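Local coordinates for protein peroxidase (PDB 6QZO) that probably uses a bound heme b to reduce peroxides while oxidising other substrates, as a member of the DyP-type peroxidase family, at residues R307-Y312 with L326-Y331. Residues are numbered along the deposited sequence; the frame is centred on the assembly and turned at random.
With HEM (protoporphyrin IX containing Fe), chain I.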
loop_
_atom_site.group_PDB
_atom_site.type_symbol
_atom_site.label_atom_id
_atom_site.label_comp_id
_atom_site.label_asym_id
_atom_site.label_seq_id
_atom_site.Cartn_x
_atom_site.Cartn_y
_atom_site.Cartn_z
ATOM N N ARG A 307 18.892 11.160 -3.692
ATOM C CA ARG A 307 18.097 10.114 -3.010
ATOM C C ARG A 307 16.628 10.497 -3.182
ATOM O O ARG A 307 16.305 11.690 -3.026
ATOM C CB ARG A 307 18.501 9.993 -1.537
ATOM C CG ARG A 307 19.901 9.444 -1.358
ATOM C CD ARG A 307 20.315 9.456 0.101
ATOM N NE ARG A 307 20.466 10.810 0.599
ATOM C CZ ARG A 307 20.119 11.247 1.803
ATOM N NH1 ARG A 307 19.554 10.449 2.689
ATOM N NH2 ARG A 307 20.357 12.505 2.140
ATOM N N ARG A 308 15.800 9.509 -3.520
ATOM C CA ARG A 308 14.343 9.690 -3.711
ATOM C C ARG A 308 13.658 8.451 -3.141
ATOM O O ARG A 308 12.981 7.731 -3.908
ATOM C CB ARG A 308 14.064 9.942 -5.196
ATOM C CG ARG A 308 12.816 10.778 -5.433
ATOM C CD ARG A 308 12.634 11.041 -6.895
ATOM N NE ARG A 308 11.428 11.761 -7.237
ATOM C CZ ARG A 308 10.226 11.237 -7.326
ATOM N NH1 ARG A 308 9.995 10.005 -6.918
ATOM N NH2 ARG A 308 9.239 11.948 -7.844
ATOM N N ALA A 309 13.884 8.201 -1.848
ATOM C CA ALA A 309 13.527 6.939 -1.162
ATOM C C ALA A 309 12.055 6.953 -0.693
ATOM O O ALA A 309 11.454 8.040 -0.504
ATOM C CB ALA A 309 14.475 6.685 -0.018
ATOM N N TYR A 310 11.512 5.751 -0.539
ATOM C CA TYR A 310 10.133 5.476 -0.081
ATOM C C TYR A 310 10.195 4.386 0.992
ATOM O O TYR A 310 11.133 3.583 0.967
ATOM C CB TYR A 310 9.273 5.064 -1.282
ATOM C CG TYR A 310 8.765 6.220 -2.102
ATOM C CD1 TYR A 310 9.560 6.852 -3.050
ATOM C CD2 TYR A 310 7.489 6.702 -1.910
ATOM C CE1 TYR A 310 9.091 7.934 -3.777
ATOM C CE2 TYR A 310 7.003 7.774 -2.635
ATOM C CZ TYR A 310 7.797 8.385 -3.576
ATOM O OH TYR A 310 7.282 9.434 -4.270
ATOM N N ASN A 311 9.235 4.365 1.907
ATOM C CA ASN A 311 9.086 3.279 2.920
ATOM C C ASN A 311 8.439 2.072 2.240
ATOM O O ASN A 311 7.527 2.277 1.428
ATOM C CB ASN A 311 8.216 3.709 4.110
ATOM C CG ASN A 311 8.749 4.948 4.780
ATOM O OD1 ASN A 311 9.959 5.057 4.996
ATOM N ND2 ASN A 311 7.860 5.885 5.073
ATOM N N TYR A 312 8.857 0.867 2.605
ATOM C CA TYR A 312 8.107 -0.364 2.267
ATOM C C TYR A 312 7.754 -1.080 3.570
ATOM O O TYR A 312 8.515 -1.041 4.531
ATOM C CB TYR A 312 8.842 -1.222 1.238
ATOM C CG TYR A 312 9.938 -2.120 1.726
ATOM C CD1 TYR A 312 9.653 -3.345 2.304
ATOM C CD2 TYR A 312 11.271 -1.800 1.514
ATOM C CE1 TYR A 312 10.663 -4.195 2.733
ATOM C CE2 TYR A 312 12.290 -2.649 1.910
ATOM C CZ TYR A 312 11.988 -3.855 2.519
ATOM O OH TYR A 312 12.996 -4.693 2.914
ATOM N N LEU A 326 13.447 0.223 3.455
ATOM C CA LEU A 326 13.591 1.430 2.605
ATOM C C LEU A 326 13.687 0.979 1.142
ATOM O O LEU A 326 14.487 0.053 0.858
ATOM C CB LEU A 326 14.853 2.171 3.047
ATOM C CG LEU A 326 14.936 3.642 2.630
ATOM C CD1 LEU A 326 13.913 4.482 3.382
ATOM C CD2 LEU A 326 16.331 4.188 2.841
ATOM N N LEU A 327 12.813 1.515 0.278
ATOM C CA LEU A 327 12.995 1.494 -1.188
ATOM C C LEU A 327 13.984 2.601 -1.494
ATOM O O LEU A 327 13.549 3.740 -1.652
ATOM C CB LEU A 327 11.682 1.761 -1.925
ATOM C CG LEU A 327 10.644 0.652 -1.900
ATOM C CD1 LEU A 327 9.654 0.817 -3.053
ATOM C CD2 LEU A 327 11.284 -0.730 -1.958
ATOM N N PHE A 328 15.260 2.259 -1.497
ATOM C CA PHE A 328 16.351 3.244 -1.686
ATOM C C PHE A 328 16.567 3.424 -3.184
ATOM O O PHE A 328 17.261 2.585 -3.804
ATOM C CB PHE A 328 17.607 2.779 -0.961
ATOM C CG PHE A 328 18.606 3.879 -0.779
ATOM C CD1 PHE A 328 18.247 5.052 -0.139
ATOM C CD2 PHE A 328 19.896 3.743 -1.239
ATOM C CE1 PHE A 328 19.166 6.057 0.063
ATOM C CE2 PHE A 328 20.813 4.764 -1.071
ATOM C CZ PHE A 328 20.445 5.913 -0.425
ATOM N N VAL A 329 15.955 4.467 -3.744
ATOM C CA VAL A 329 16.069 4.843 -5.184
ATOM C C VAL A 329 16.991 6.058 -5.251
ATOM O O VAL A 329 16.701 7.039 -4.549
ATOM C CB VAL A 329 14.684 5.165 -5.776
ATOM C CG1 VAL A 329 14.763 5.481 -7.267
ATOM C CG2 VAL A 329 13.683 4.044 -5.526
ATOM N N THR A 330 18.079 5.991 -6.026
ATOM C CA THR A 330 19.008 7.139 -6.242
ATOM C C THR A 330 19.164 7.405 -7.742
ATOM O O THR A 330 19.091 6.455 -8.526
ATOM C CB THR A 330 20.372 6.922 -5.580
ATOM O OG1 THR A 330 21.085 5.955 -6.351
ATOM C CG2 THR A 330 20.275 6.457 -4.141
ATOM N N TYR A 331 19.353 8.672 -8.093
ATOM C CA TYR A 331 19.633 9.164 -9.462
ATOM C C TYR A 331 20.945 9.955 -9.459
ATOM O O TYR A 331 21.158 10.769 -8.551
ATOM C CB TYR A 331 18.491 10.036 -9.967
ATOM C CG TYR A 331 17.190 9.303 -10.145
ATOM C CD1 TYR A 331 16.957 8.530 -11.268
ATOM C CD2 TYR A 331 16.183 9.406 -9.204
ATOM C CE1 TYR A 331 15.768 7.853 -11.442
ATOM C CE2 TYR A 331 14.992 8.728 -9.354
ATOM C CZ TYR A 331 14.782 7.949 -10.480
ATOM O OH TYR A 331 13.585 7.312 -10.661
HETATM C CHA HEM I . 21.714 10.207 5.134
HETATM C CHB HEM I . 18.936 6.610 6.715
HETATM C CHC HEM I . 20.931 3.653 3.458
HETATM C CHD HEM I . 23.409 7.350 1.605
HETATM C C1A HEM I . 20.816 9.469 5.854
HETATM C C2A HEM I . 20.133 9.940 7.014
HETATM C C3A HEM I . 19.363 8.916 7.463
HETATM C C4A HEM I . 19.543 7.836 6.571
HETATM C CMA HEM I . 18.455 8.909 8.677
HETATM C CAA HEM I . 20.279 11.300 7.673
HETATM C CBA HEM I . 19.312 12.354 7.132
HETATM C CGA HEM I . 19.735 12.754 5.756
HETATM O O1A HEM I . 19.212 12.133 4.789
HETATM O O2A HEM I . 20.593 13.668 5.600
HETATM C C1B HEM I . 19.265 5.499 5.948
HETATM C C2B HEM I . 18.662 4.232 6.168
HETATM C C3B HEM I . 19.223 3.376 5.252
HETATM C C4B HEM I . 20.183 4.189 4.493
HETATM C CMB HEM I . 17.590 3.913 7.207
HETATM C CAB HEM I . 18.937 1.959 4.953
HETATM C CBB HEM I . 17.870 1.305 5.412
HETATM C C1C HEM I . 21.772 4.388 2.655
HETATM C C2C HEM I . 22.506 3.852 1.598
HETATM C C3C HEM I . 23.236 4.875 1.039
HETATM C C4C HEM I . 22.921 6.075 1.791
HETATM C CMC HEM I . 22.552 2.431 1.107
HETATM C CAC HEM I . 24.089 4.513 -0.123
HETATM C CBC HEM I . 24.848 5.329 -0.802
HETATM C C1D HEM I . 23.130 8.441 2.453
HETATM C C2D HEM I . 23.708 9.779 2.230
HETATM C C3D HEM I . 23.255 10.569 3.220
HETATM C C4D HEM I . 22.388 9.699 4.034
HETATM C CMD HEM I . 24.668 10.249 1.151
HETATM C CAD HEM I . 23.582 12.052 3.429
HETATM C CBD HEM I . 24.838 12.216 4.309
HETATM C CGD HEM I . 25.298 13.651 4.544
HETATM O O1D HEM I . 25.952 14.261 3.671
HETATM O O2D HEM I . 25.064 14.247 5.633
HETATM N NA HEM I . 20.443 8.183 5.598
HETATM N NB HEM I . 20.158 5.428 4.960
HETATM N NC HEM I . 22.027 5.722 2.778
HETATM N ND HEM I . 22.351 8.456 3.543
HETATM FE FE HEM I . 21.345 7.025 4.265
#
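Arg307 lays its methylenes along the edge of the Phe328 ring, Arg307 CD lying 3.6 Å from Phe328 CZ, and together the two residues line the heme. A long chain with a charged end suits the place: its aliphatic part packs on phenylalanine while the guanidinium reaches a propionate. A bend at chi3 (-67°) lays that guanidinium over pyrrole carbon C3D, and both terminal nitrogens converge on one carboxylate oxygen, NH1 at 2.7 Å and NH2 at 2.9 Å from heme O1A. NH1 also forms a salt bridge with Glu201, which probably helps fix the group's rotation. A leucine in place of this arginine would probably deprive the propionate of this countercharge and Glu201 of its salt-bridge partner. Phe328 is flat enough to be sandwiched: Thr330 CG2 covers one face near the rim, and heme pyrrole C, with C1C, lies over the opposite face, also toward the rim, Phe328 CE2 being 3.2 Å from heme C3C. Beside it, Leu326 turns CD2 to C3B, on one of the two vinyl-bearing pyrroles, and CG to Ala309, whose small methyl touches both Leu326 CG and Phe328 CD1.

Tyr310 and Leu327 form an antiparallel hydrogen-bonded pair, with Tyr310 N 3.1 Å from Leu327 O and Leu327 N 2.8 Å from Tyr310 O. Arg308 N donates to Val329 O at 2.8 Å, where irregular backbone at Arg308 and Ala309 interrupts strand 306-314. Away from the heme, Leu327 CD2 packs 3.6 Å from Tyr312 CD2, the side chains crossing at about a right angle; an aromatic suits this place, making a cation-pi contact with Arg235 too.

The hairpin 306-314/323-332 belongs to the C-terminal antiparallel sheet of the ferredoxin-like DyP fold. Strand 229-238 flanks 323-332, while Arg308 and Val329 pack against strand 143-149 of the N-terminal sheet.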